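Local coordinates for protein beta-lactamase (Sebaldella termitidis, PDB 6N1N) that probably hydrolyses beta-lactam antibiotics to substituted beta-amino acids by way of an acyl-serine intermediate, as a class D serine beta-lactamase conferring antibiotic resistance, at residues 47-52 with 141-146; 91-96 with 172-177; 185-190 with 204-209. All coordinates share one frame; numbering follows the deposited sequence.

Interaction 1. Residues 47-52 with 141-146; sequences RLPAST and RSLKIS
Arg47 and Ile145 pair as a single antiparallel bridge between two loops: Arg47 N meets Ile145 O at 3.0 Å, and Ile145 N returns the bond to Arg47 O at 2.9 Å. The bridge lies just ahead of the SxxK motif of the serine beta-lactamase fold, whose serine, Ser51, is the predicted acyl-ester nucleophile. Leu48 CA adds a nearly straight C-H...O contact to Leu143 O at 3.4 Å. Pro49 wedges in next: its CG touches Leu143 CD2, the two side chains crossing at about a right angle, while its CB meets Ile145 CG2 at 4.0 Å. With CG1 of Ile145 swung anti to the backbone N (chi1 -174°), CG2 is left as the branch that faces the proline. Lys144 runs its CB and CG alongside the peptide between Arg47 and Leu48, then bends at the last torsion so that NZ takes an in-plane lone pair of Arg141 O at 3.1 Å. NZ also forms a salt bridge with Glu195, which binds Arg47 too. Past the proline the chain turns into a short 3-10 segment, where Pro49 O accepts Thr52 N and, at 2.8 Å, Thr52 OG1 from the same face.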
loop_
_atom_site.group_PDB
_atom_site.type_symbol
_atom_site.label_atom_id
_atom_site.label_comp_id
_atom_site.label_asym_id
_atom_site.label_seq_id
_atom_site.Cartn_x
_atom_site.Cartn_y
_atom_site.Cartn_z
ATOM N N ARG A 47 6.355 6.093 -8.625
ATOM C CA ARG A 47 6.479 4.814 -9.318
ATOM C C ARG A 47 5.127 4.112 -9.284
ATOM O O ARG A 47 4.249 4.475 -8.496
ATOM C CB ARG A 47 7.556 3.921 -8.706
ATOM C CG ARG A 47 8.940 4.558 -8.776
ATOM C CD ARG A 47 9.989 3.566 -8.518
ATOM N NE ARG A 47 11.349 4.089 -8.632
ATOM C CZ ARG A 47 12.117 3.997 -9.715
ATOM N NH1 ARG A 47 11.673 3.429 -10.829
ATOM N NH2 ARG A 47 13.354 4.474 -9.681
ATOM N N LEU A 48 4.962 3.071 -10.125
ATOM C CA LEU A 48 3.694 2.356 -10.161
ATOM C C LEU A 48 3.358 1.822 -8.766
ATOM O O LEU A 48 4.259 1.417 -8.017
ATOM C CB LEU A 48 3.706 1.199 -11.174
ATOM C CG LEU A 48 4.287 -0.180 -10.804
ATOM C CD1 LEU A 48 3.932 -1.173 -11.931
ATOM C CD2 LEU A 48 5.766 -0.095 -10.619
ATOM N N PRO A 49 2.077 1.865 -8.370
ATOM C CA PRO A 49 1.701 1.369 -7.032
ATOM C C PRO A 49 1.645 -0.141 -6.910
ATOM O O PRO A 49 1.760 -0.663 -5.788
ATOM C CB PRO A 49 0.307 1.953 -6.826
ATOM C CG PRO A 49 -0.229 2.117 -8.239
ATOM C CD PRO A 49 0.961 2.588 -9.012
ATOM N N ALA A 50 1.439 -0.845 -8.016
ATOM C CA ALA A 50 1.212 -2.282 -8.002
ATOM C C ALA A 50 0.163 -2.624 -6.951
ATOM O O ALA A 50 -0.834 -1.923 -6.856
ATOM C CB ALA A 50 2.529 -3.021 -7.809
ATOM N N SER A 51 0.329 -3.717 -6.197
ATOM C CA SER A 51 -0.783 -4.163 -5.371
ATOM C C SER A 51 -0.993 -3.292 -4.132
ATOM O O SER A 51 -1.952 -3.567 -3.405
ATOM C CB SER A 51 -0.603 -5.622 -4.934
ATOM O OG SER A 51 -0.655 -6.510 -6.050
ATOM N N THR A 52 -0.167 -2.268 -3.870
ATOM C CA THR A 52 -0.578 -1.324 -2.831
ATOM C C THR A 52 -1.879 -0.635 -3.212
ATOM O O THR A 52 -2.558 -0.081 -2.333
ATOM C CB THR A 52 0.481 -0.251 -2.518
ATOM O OG1 THR A 52 0.650 0.646 -3.609
ATOM C CG2 THR A 52 1.811 -0.895 -2.114
ATOM N N ARG A 141 2.187 0.754 -15.250
ATOM C CA ARG A 141 3.096 1.907 -15.212
ATOM C C ARG A 141 2.424 3.216 -15.632
ATOM O O ARG A 141 3.099 4.271 -15.659
ATOM C CB ARG A 141 4.359 1.661 -16.060
ATOM C CG ARG A 141 4.969 0.279 -15.812
ATOM C CD ARG A 141 6.348 0.080 -16.426
ATOM N NE ARG A 141 6.373 0.250 -17.878
ATOM C CZ ARG A 141 5.886 -0.626 -18.754
ATOM N NH1 ARG A 141 5.304 -1.747 -18.340
ATOM N NH2 ARG A 141 5.972 -0.371 -20.053
ATOM N N SER A 142 1.123 3.219 -15.918
ATOM C CA SER A 142 0.430 4.472 -16.215
ATOM C C SER A 142 0.281 5.259 -14.928
ATOM O O SER A 142 0.872 6.346 -14.767
ATOM C CB SER A 142 -0.923 4.207 -16.882
ATOM O OG SER A 142 -1.810 3.448 -16.085
ATOM N N LEU A 143 -0.495 4.739 -13.988
ATOM C CA LEU A 143 -0.625 5.336 -12.664
ATOM C C LEU A 143 0.671 5.210 -11.871
ATOM O O LEU A 143 1.296 4.148 -11.818
ATOM C CB LEU A 143 -1.774 4.668 -11.905
ATOM C CG LEU A 143 -2.077 5.205 -10.499
ATOM C CD1 LEU A 143 -2.482 6.674 -10.546
ATOM C CD2 LEU A 143 -3.211 4.431 -9.852
ATOM N N LYS A 144 1.087 6.307 -11.258
ATOM C CA LYS A 144 2.297 6.307 -10.456
ATOM C C LYS A 144 2.068 7.193 -9.236
ATOM O O LYS A 144 1.321 8.168 -9.315
ATOM C CB LYS A 144 3.520 6.830 -11.224
ATOM C CG LYS A 144 3.918 6.021 -12.469
ATOM C CD LYS A 144 5.246 6.562 -13.054
ATOM C CE LYS A 144 5.603 5.949 -14.394
ATOM N NZ LYS A 144 5.902 4.503 -14.292
ATOM N N ILE A 145 2.748 6.874 -8.134
ATOM C CA ILE A 145 2.573 7.588 -6.869
ATOM C C ILE A 145 3.877 7.569 -6.085
ATOM O O ILE A 145 4.674 6.643 -6.190
ATOM C CB ILE A 145 1.405 6.980 -6.044
ATOM C CG1 ILE A 145 1.126 7.825 -4.797
ATOM C CG2 ILE A 145 1.678 5.507 -5.650
ATOM C CD1 ILE A 145 -0.205 7.507 -4.155
ATOM N N SER A 146 4.135 8.662 -5.335
ATOM C CA SER A 146 5.363 8.707 -4.551
ATOM C C SER A 146 5.111 8.189 -3.145
ATOM O O SER A 146 3.963 8.108 -2.701
ATOM C CB SER A 146 5.892 10.130 -4.458
ATOM O OG SER A 146 5.057 10.919 -3.615
#

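Interaction 2. Residues 91-96 with 172-177; sequences NLREAY and VKDIMI
Arg93 and Asp174 form the salt bridge that closes one flank of this helix-helix contact in the helical part of the class D fold, between the first turn of helix 92-98 and the C-terminal part of helix 166-175. Both terminal nitrogens converge on one oxygen: NH2 lies 2.9 Å from Asp174 OD2, nearly along its C-O axis, and NH1 lies 3.1 Å from Asp174 OD2, above the carboxylate plane. OD2 sits in the guanidinium plane, yet the two flat groups stand 77° apart, so this is not a coplanar two-oxygen pairing. Glu70 gives NH2 a second carboxylate partner.

The apolar part centres on Ile175. Its CG2 lies over the centre of the Arg93 guanidinium, 3.7 Å above the plane, while CG1, held between backbone N and carbonyl carbon (chi1 74°), carries CD1 the other way to Leu92 CG, 3.9 Å off. Ile175 CG1 also covers one face of the Tyr96 ring. That ring reaches past the isoleucine to selenomethionine Met176, whose CG comes within 3.4 Å of Tyr96 OH.

Among the backbone atoms, one water donates to both Arg93 O, at 2.8 Å, and Ile175 O. At the helix start, Asn91 and Glu94 form a capping box: Glu94 N bonds Asn91 OD1, and Asn91 N bonds Glu94 OE1.

Apolar packing of Ile175 thus lies beside a salt bridge; Asp174 and Glu70 would neutralise the guanidinium charge, and the in-plane grip on OD2 probably limits its rotation.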
loop_
_atom_site.group_PDB
_atom_site.type_symbol
_atom_site.label_atom_id
_atom_site.label_comp_id
_atom_site.label_asym_id
_atom_site.label_seq_id
_atom_site.Cartn_x
_atom_site.Cartn_y
_atom_site.Cartn_z
ATOM N N ASN A 91 -13.821 -13.583 -1.342
ATOM C CA ASN A 91 -14.410 -12.328 -0.923
ATOM C C ASN A 91 -13.322 -11.260 -0.786
ATOM O O ASN A 91 -12.126 -11.520 -0.940
ATOM C CB ASN A 91 -15.211 -12.513 0.370
ATOM C CG ASN A 91 -14.357 -12.946 1.550
ATOM O OD1 ASN A 91 -13.237 -12.474 1.740
ATOM N ND2 ASN A 91 -14.903 -13.859 2.362
ATOM N N LEU A 92 -13.755 -10.028 -0.504
ATOM C CA LEU A 92 -12.819 -8.899 -0.463
ATOM C C LEU A 92 -11.743 -9.088 0.599
ATOM O O LEU A 92 -10.572 -8.747 0.371
ATOM C CB LEU A 92 -13.586 -7.604 -0.212
ATOM C CG LEU A 92 -12.795 -6.314 -0.163
ATOM C CD1 LEU A 92 -12.293 -5.904 -1.546
ATOM C CD2 LEU A 92 -13.639 -5.208 0.427
ATOM N N ARG A 93 -12.114 -9.594 1.777
ATOM C CA ARG A 93 -11.120 -9.813 2.823
ATOM C C ARG A 93 -10.032 -10.771 2.352
ATOM O O ARG A 93 -8.838 -10.520 2.547
ATOM C CB ARG A 93 -11.778 -10.347 4.093
ATOM C CG ARG A 93 -10.775 -10.497 5.234
ATOM C CD ARG A 93 -11.397 -11.118 6.469
ATOM N NE ARG A 93 -12.492 -10.323 7.009
ATOM C CZ ARG A 93 -12.333 -9.312 7.857
ATOM N NH1 ARG A 93 -11.117 -8.942 8.239
ATOM N NH2 ARG A 93 -13.389 -8.655 8.299
ATOM N N GLU A 94 -10.438 -11.882 1.740
ATOM C CA GLU A 94 -9.498 -12.876 1.248
ATOM C C GLU A 94 -8.680 -12.346 0.075
ATOM O O GLU A 94 -7.471 -12.589 -0.019
ATOM C CB GLU A 94 -10.259 -14.130 0.819
ATOM C CG GLU A 94 -11.041 -14.863 1.917
ATOM C CD GLU A 94 -11.961 -15.915 1.348
ATOM O OE1 GLU A 94 -12.712 -15.598 0.401
ATOM O OE2 GLU A 94 -11.930 -17.065 1.844
ATOM N N ALA A 95 -9.338 -11.688 -0.872
ATOM C CA ALA A 95 -8.619 -11.149 -2.026
ATOM C C ALA A 95 -7.537 -10.160 -1.589
ATOM O O ALA A 95 -6.429 -10.156 -2.145
ATOM C CB ALA A 95 -9.612 -10.501 -2.984
ATOM N N TYR A 96 -7.827 -9.334 -0.584
ATOM C CA TYR A 96 -6.820 -8.439 -0.032
ATOM C C TYR A 96 -5.675 -9.224 0.603
ATOM O O TYR A 96 -4.490 -8.976 0.325
ATOM C CB TYR A 96 -7.493 -7.505 0.979
ATOM C CG TYR A 96 -6.612 -6.409 1.537
ATOM C CD1 TYR A 96 -6.613 -5.142 0.989
ATOM C CD2 TYR A 96 -5.783 -6.644 2.626
ATOM C CE1 TYR A 96 -5.819 -4.138 1.495
ATOM C CE2 TYR A 96 -4.987 -5.659 3.131
ATOM C CZ TYR A 96 -5.000 -4.404 2.578
ATOM O OH TYR A 96 -4.202 -3.403 3.089
ATOM N N VAL A 172 -12.776 -1.454 5.557
ATOM C CA VAL A 172 -11.416 -1.438 5.031
ATOM C C VAL A 172 -10.399 -1.326 6.162
ATOM O O VAL A 172 -9.384 -2.026 6.161
ATOM C CB VAL A 172 -11.236 -0.338 3.968
ATOM C CG1 VAL A 172 -9.770 -0.178 3.591
ATOM C CG2 VAL A 172 -12.053 -0.666 2.712
ATOM N N LYS A 173 -10.665 -0.493 7.178
ATOM C CA LYS A 173 -9.723 -0.426 8.299
ATOM C C LYS A 173 -9.554 -1.779 8.974
ATOM O O LYS A 173 -8.460 -2.101 9.469
ATOM C CB LYS A 173 -10.168 0.639 9.318
ATOM C CG LYS A 173 -9.803 2.073 8.894
ATOM C CD LYS A 173 -10.317 3.121 9.859
ATOM C CE LYS A 173 -9.729 4.463 9.564
ATOM N NZ LYS A 173 -10.198 5.530 10.496
ATOM N N ASP A 174 -10.601 -2.609 8.975
ATOM C CA ASP A 174 -10.495 -3.919 9.604
ATOM C C ASP A 174 -9.724 -4.894 8.714
ATOM O O ASP A 174 -8.801 -5.578 9.180
ATOM C CB ASP A 174 -11.885 -4.454 9.935
ATOM C CG ASP A 174 -11.837 -5.759 10.699
ATOM O OD1 ASP A 174 -11.352 -5.765 11.850
ATOM O OD2 ASP A 174 -12.307 -6.766 10.150
ATOM N N ILE A 175 -10.060 -4.967 7.423
ATOM C CA ILE A 175 -9.374 -5.960 6.600
ATOM C C ILE A 175 -7.902 -5.614 6.432
ATOM O O ILE A 175 -7.087 -6.505 6.146
ATOM C CB ILE A 175 -10.052 -6.168 5.230
ATOM C CG1 ILE A 175 -9.814 -5.027 4.247
ATOM C CG2 ILE A 175 -11.529 -6.457 5.428
ATOM C CD1 ILE A 175 -10.487 -5.266 2.856
HETATM N N MSE A 176 -7.524 -4.345 6.614
HETATM C CA MSE A 176 -6.131 -3.939 6.494
HETATM C C MSE A 176 -5.217 -4.450 7.627
HETATM O O MSE A 176 -3.988 -4.416 7.497
HETATM C CB MSE A 176 -6.023 -2.414 6.436
HETATM C CG MSE A 176 -6.455 -1.829 5.134
HETATM SE SE MSE A 176 -6.398 0.155 5.259
HETATM C CE MSE A 176 -4.458 0.378 5.234
ATOM N N ILE A 177 -5.814 -4.890 8.725
ATOM C CA ILE A 177 -5.013 -5.347 9.862
ATOM C C ILE A 177 -4.344 -6.658 9.485
ATOM O O ILE A 177 -5.013 -7.680 9.319
ATOM C CB ILE A 177 -5.845 -5.538 11.127
ATOM C CG1 ILE A 177 -6.484 -4.214 11.493
ATOM C CG2 ILE A 177 -4.949 -6.112 12.249
ATOM C CD1 ILE A 177 -7.529 -4.355 12.621
HETATM O O HOH W 1 -7.635 -9.307 4.820
#

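Interaction 3. Residues 185-190 with 204-209; sequences TLRGKT and VGYIEA. With SO4 (sulfate ion), chain C.
Arg187 NH1 is gripped by two acceptors lying in its guanidinium plane: Glu208 OE1 at 2.9 Å, as a salt bridge, and a water at 2.8 Å. That water also donates to Thr185 O and Tyr206 O, tying the side chain to both strands of the hairpin 184-195/198-209 in the central sheet. A second water joins Arg187 NH2 to Glu208 OE1. NH1 comes to OE1 from far above the carboxylate plane, the two planes standing 79° apart, and Lys173 O accepts from Arg187 NE.

The arginine chain, extended from CG to NE, lies side by side with Tyr206: CD is 3.5 Å from Tyr206 CZ, the hydroxyl sits over one face of the guanidinium, and the planes are only 19° apart. Tyr206 CG lies between backbone N and carbonyl carbon (chi1 65°), which lets the ring rise beside its neighbour. On the other face of the sheet Leu186 CD1 packs on Ile207 CB.

The strands run antiparallel, their axes 4.6 Å apart, with hydrogen-bonded pairs at Thr185-Glu208, Arg187-Tyr206 and Lys189-Val204. Gly188 and Gly205 face each other at 4.2 Å between CA atoms; Gly205 has no room for a CB against Arg187 O.

Lys189 and Thr190 begin the KTG motif. Lys189 NZ donates to Thr190 O and is hydrogen-bonded to Ser99 OG. Thr190 OG1 meets a sulfate ion, probably from the crystallisation liquor, which also binds Ser51 and Arg235; Lys189 NZ lies 3.1 Å from sulfate O3. Such a site suits an anion, consistent with recognition of the beta-lactam carboxylate.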
loop_
_atom_site.group_PDB
_atom_site.type_symbol
_atom_site.label_atom_id
_atom_site.label_comp_id
_atom_site.label_asym_id
_atom_site.label_seq_id
_atom_site.Cartn_x
_atom_site.Cartn_y
_atom_site.Cartn_z
ATOM N N THR A 185 -0.997 -2.396 16.530
ATOM C CA THR A 185 -1.859 -2.884 15.464
ATOM C C THR A 185 -1.259 -2.372 14.167
ATOM O O THR A 185 -1.156 -1.152 13.966
ATOM C CB THR A 185 -3.303 -2.392 15.594
ATOM O OG1 THR A 185 -3.835 -2.850 16.833
ATOM C CG2 THR A 185 -4.167 -2.914 14.454
ATOM N N LEU A 186 -0.850 -3.299 13.317
ATOM C CA LEU A 186 -0.190 -2.996 12.067
ATOM C C LEU A 186 -1.137 -3.203 10.894
ATOM O O LEU A 186 -1.741 -4.269 10.748
ATOM C CB LEU A 186 1.043 -3.891 11.929
ATOM C CG LEU A 186 1.789 -3.843 10.603
ATOM C CD1 LEU A 186 2.427 -2.436 10.389
ATOM C CD2 LEU A 186 2.829 -4.964 10.525
ATOM N N ARG A 187 -1.251 -2.183 10.048
ATOM C CA ARG A 187 -1.936 -2.276 8.766
ATOM C C ARG A 187 -0.894 -2.011 7.684
ATOM O O ARG A 187 -0.348 -0.915 7.601
ATOM C CB ARG A 187 -3.073 -1.259 8.681
ATOM C CG ARG A 187 -4.190 -1.520 9.643
ATOM C CD ARG A 187 -5.145 -0.351 9.743
ATOM N NE ARG A 187 -6.319 -0.669 10.548
ATOM C CZ ARG A 187 -6.415 -0.515 11.859
ATOM N NH1 ARG A 187 -5.395 -0.039 12.549
ATOM N NH2 ARG A 187 -7.548 -0.850 12.479
ATOM N N GLY A 188 -0.550 -3.023 6.895
ATOM C CA GLY A 188 0.461 -2.822 5.874
ATOM C C GLY A 188 0.160 -3.673 4.663
ATOM O O GLY A 188 -0.367 -4.782 4.816
ATOM N N LYS A 189 0.446 -3.162 3.470
ATOM C CA LYS A 189 0.161 -3.871 2.218
ATOM C C LYS A 189 1.402 -3.799 1.345
ATOM O O LYS A 189 2.013 -2.730 1.187
ATOM C CB LYS A 189 -1.041 -3.296 1.458
ATOM C CG LYS A 189 -1.385 -3.987 0.121
ATOM C CD LYS A 189 -2.042 -5.336 0.362
ATOM C CE LYS A 189 -2.150 -6.179 -0.920
ATOM N NZ LYS A 189 -0.845 -6.840 -1.302
ATOM N N THR A 190 1.780 -4.949 0.792
ATOM C CA THR A 190 2.857 -5.057 -0.153
ATOM C C THR A 190 2.408 -4.819 -1.588
ATOM O O THR A 190 1.252 -5.030 -1.972
ATOM C CB THR A 190 3.446 -6.454 -0.023
ATOM O OG1 THR A 190 2.359 -7.392 -0.093
ATOM C CG2 THR A 190 4.117 -6.587 1.276
ATOM N N VAL A 204 3.496 -0.407 2.465
ATOM C CA VAL A 204 2.921 0.866 2.902
ATOM C C VAL A 204 1.789 0.579 3.874
ATOM O O VAL A 204 1.213 -0.512 3.884
ATOM C CB VAL A 204 2.414 1.718 1.715
ATOM C CG1 VAL A 204 3.504 1.884 0.634
ATOM C CG2 VAL A 204 1.111 1.143 1.128
ATOM N N GLY A 205 1.485 1.562 4.723
ATOM C CA GLY A 205 0.416 1.394 5.688
ATOM C C GLY A 205 0.598 2.326 6.872
ATOM O O GLY A 205 1.158 3.412 6.745
ATOM N N TYR A 206 0.104 1.874 8.022
ATOM C CA TYR A 206 0.301 2.618 9.253
ATOM C C TYR A 206 0.234 1.650 10.418
ATOM O O TYR A 206 -0.406 0.598 10.351
ATOM C CB TYR A 206 -0.697 3.778 9.413
ATOM C CG TYR A 206 -2.193 3.505 9.557
ATOM C CD1 TYR A 206 -2.774 3.330 10.813
ATOM C CD2 TYR A 206 -3.037 3.531 8.463
ATOM C CE1 TYR A 206 -4.154 3.161 10.959
ATOM C CE2 TYR A 206 -4.435 3.328 8.601
ATOM C CZ TYR A 206 -4.980 3.135 9.853
ATOM O OH TYR A 206 -6.357 2.981 10.006
ATOM N N ILE A 207 0.914 2.026 11.489
ATOM C CA ILE A 207 1.000 1.228 12.697
ATOM C C ILE A 207 0.531 2.087 13.858
ATOM O O ILE A 207 0.989 3.223 14.025
ATOM C CB ILE A 207 2.422 0.682 12.928
ATOM C CG1 ILE A 207 2.397 -0.294 14.120
ATOM C CG2 ILE A 207 3.484 1.784 13.140
ATOM C CD1 ILE A 207 3.723 -1.106 14.287
ATOM N N GLU A 208 -0.394 1.538 14.642
ATOM C CA GLU A 208 -0.887 2.146 15.877
ATOM C C GLU A 208 -0.039 1.618 17.027
ATOM O O GLU A 208 -0.037 0.412 17.304
ATOM C CB GLU A 208 -2.366 1.807 16.090
ATOM C CG GLU A 208 -3.268 2.396 15.001
ATOM C CD GLU A 208 -4.732 1.970 15.011
ATOM O OE1 GLU A 208 -5.029 0.804 15.344
ATOM O OE2 GLU A 208 -5.605 2.814 14.646
ATOM N N ALA A 209 0.663 2.525 17.710
ATOM C CA ALA A 209 1.605 2.148 18.754
ATOM C C ALA A 209 1.902 3.379 19.591
ATOM O O ALA A 209 1.896 4.499 19.077
ATOM C CB ALA A 209 2.907 1.597 18.171
HETATM S S SO4 C . 2.343 -8.475 -3.503
HETATM O O1 SO4 C . 2.714 -9.872 -3.746
HETATM O O2 SO4 C . 1.322 -8.032 -4.493
HETATM O O3 SO4 C . 1.744 -8.361 -2.178
HETATM O O4 SO4 C . 3.562 -7.667 -3.596
HETATM O O HOH W 2 -2.668 0.240 12.162
HETATM O O HOH W 3 -7.410 -0.346 15.270
#

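Along the chain, interactions 1 and 2 interleave their segments, and both are complete before the hairpin of interaction 3 opens. Interaction 3 lies in the central sheet and touches each of the others. Its centre is about 19 Å from that of interaction 1, where Ser51 and Thr52 pack on Lys189, Thr190 and Val204, and about 13 Å from that of interaction 2, where Tyr96 OH rests on Lys189 CB. Interactions 1 and 2, with centres about 20 Å apart, do not touch; their nearest atoms are about 6 Å apart. The active-site cleft thus runs between sheet and helices: the predicted nucleophile comes from 47-52, the KTG lysine from 185-190, and helix 92-98 leads toward Ser99.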